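PDB 4FO5: thioredoxin-like protein from Parabacteroides distasonis, which is of unknown function but belongs to the thioredoxin-like AhpC/TSA family of oxidoreductases, although it appears to lack the usual redox dithiol motif. Local coordinates for residues K88-L91 with S92-F95. Numbering follows the deposited sequence.
Sequences KLDL and STQF
Leu89 lays CB and CD1 against the bent side chain of Gln94, CD1 lying 3.9 Å from Gln94 CD, while its other contacts reach helix 45-58 at Val52 and Ala55. Asp90 has CG anti to the backbone N (chi1 -175°), which brings the carboxylate alongside Ser92, where OD1 accepts Ser92 N at 3.1 Å and, in the serine conformer described, Ser92 OG at 2.6 Å, both from one face, well above the carboxylate plane. Asp90 O takes Thr93 OG1 at 2.9 Å, tilted 19° from the carbonyl plane, and Thr93 N at 3.2 Å from above it. With a lysine in place of Asp90, Ser92 N, and OG with it, would probably lose their acceptor and the start of the turn would be less firmly set. Leu91 adds a weak bond from Gln94 N to its O, 3.4 Å, while its side chain packs on Val84 of helix 77-87. Thr93 OG1 also accepts Gln94 NE2 at 3.2 Å, and Gln94 OE1 is bonded to Asn51, fixing the amide through both ends. An Asx turn overlapping a type I beta turn thus reverses the chain between helix 77-87 and edge strand 94-96, two oxygens of Asp90 each gripped by paired donors.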
loop_
_atom_site.group_PDB
_atom_site.type_symbol
_atom_site.label_atom_id
_atom_site.label_comp_id
_atom_site.label_asym_id
_atom_site.label_seq_id
_atom_site.Cartn_x
_atom_site.Cartn_y
_atom_site.Cartn_z
ATOM N N LYS A 88 11.651 5.337 10.713
ATOM C CA LYS A 88 11.997 6.622 10.067
ATOM C C LYS A 88 11.339 6.756 8.686
ATOM O O LYS A 88 11.969 7.209 7.730
ATOM C CB LYS A 88 13.536 6.810 9.944
ATOM C CG LYS A 88 14.354 6.581 11.221
ATOM C CD LYS A 88 15.865 6.683 10.950
ATOM C CE LYS A 88 16.387 8.108 10.924
ATOM N NZ LYS A 88 17.837 8.167 10.603
ATOM N N LEU A 89 10.076 6.386 8.586
ATOM C CA LEU A 89 9.361 6.449 7.311
ATOM C C LEU A 89 8.675 7.790 7.093
ATOM O O LEU A 89 8.250 8.417 8.060
ATOM C CB LEU A 89 8.329 5.317 7.256
ATOM C CG LEU A 89 8.957 3.919 7.405
ATOM C CD1 LEU A 89 7.904 2.852 7.473
ATOM C CD2 LEU A 89 9.962 3.633 6.282
ATOM N N ASP A 90 8.548 8.201 5.811
ATOM C CA ASP A 90 7.864 9.413 5.367
ATOM C C ASP A 90 6.437 9.351 5.904
ATOM O O ASP A 90 5.676 8.479 5.496
ATOM C CB ASP A 90 7.886 9.490 3.813
ATOM C CG ASP A 90 7.317 10.743 3.158
ATOM O OD1 ASP A 90 6.630 11.527 3.848
ATOM O OD2 ASP A 90 7.521 10.919 1.934
ATOM N N LEU A 91 6.095 10.234 6.855
ATOM C CA LEU A 91 4.769 10.237 7.473
ATOM C C LEU A 91 3.648 10.509 6.476
ATOM O O LEU A 91 2.515 10.126 6.763
ATOM C CB LEU A 91 4.674 11.228 8.646
ATOM C CG LEU A 91 5.632 11.010 9.834
ATOM C CD1 LEU A 91 5.437 12.039 10.886
ATOM C CD2 LEU A 91 5.409 9.708 10.489
ATOM N N SER A 92 3.937 11.154 5.320
ATOM C CA SER A 92 2.890 11.450 4.346
ATOM C C SER A 92 2.365 10.156 3.668
ATOM O O SER A 92 1.249 10.151 3.172
ATOM C CB SER A 92 3.384 12.456 3.309
ATOM O OG SER A 92 4.433 11.938 2.509
ATOM N N THR A 93 3.146 9.071 3.695
ATOM C CA THR A 93 2.795 7.783 3.066
ATOM C C THR A 93 2.336 6.675 4.051
ATOM O O THR A 93 2.033 5.543 3.626
ATOM C CB THR A 93 4.015 7.305 2.271
ATOM O OG1 THR A 93 5.074 6.930 3.159
ATOM C CG2 THR A 93 4.499 8.343 1.256
ATOM N N GLN A 94 2.259 6.997 5.354
ATOM C CA GLN A 94 1.908 6.006 6.364
ATOM C C GLN A 94 0.548 6.322 6.958
ATOM O O GLN A 94 0.319 7.416 7.468
ATOM C CB GLN A 94 2.997 5.937 7.441
ATOM C CG GLN A 94 4.412 5.637 6.882
ATOM C CD GLN A 94 4.512 4.294 6.210
ATOM O OE1 GLN A 94 4.130 3.274 6.771
ATOM N NE2 GLN A 94 5.072 4.257 5.003
ATOM N N PHE A 95 -0.374 5.357 6.831
ATOM C CA PHE A 95 -1.765 5.488 7.271
ATOM C C PHE A 95 -2.102 4.369 8.208
ATOM O O PHE A 95 -1.466 3.316 8.184
ATOM C CB PHE A 95 -2.720 5.495 6.066
ATOM C CG PHE A 95 -2.389 6.574 5.070
ATOM C CD1 PHE A 95 -1.427 6.362 4.086
ATOM C CD2 PHE A 95 -3.048 7.804 5.103
ATOM C CE1 PHE A 95 -1.101 7.377 3.171
ATOM C CE2 PHE A 95 -2.742 8.803 4.176
ATOM C CZ PHE A 95 -1.755 8.590 3.231
#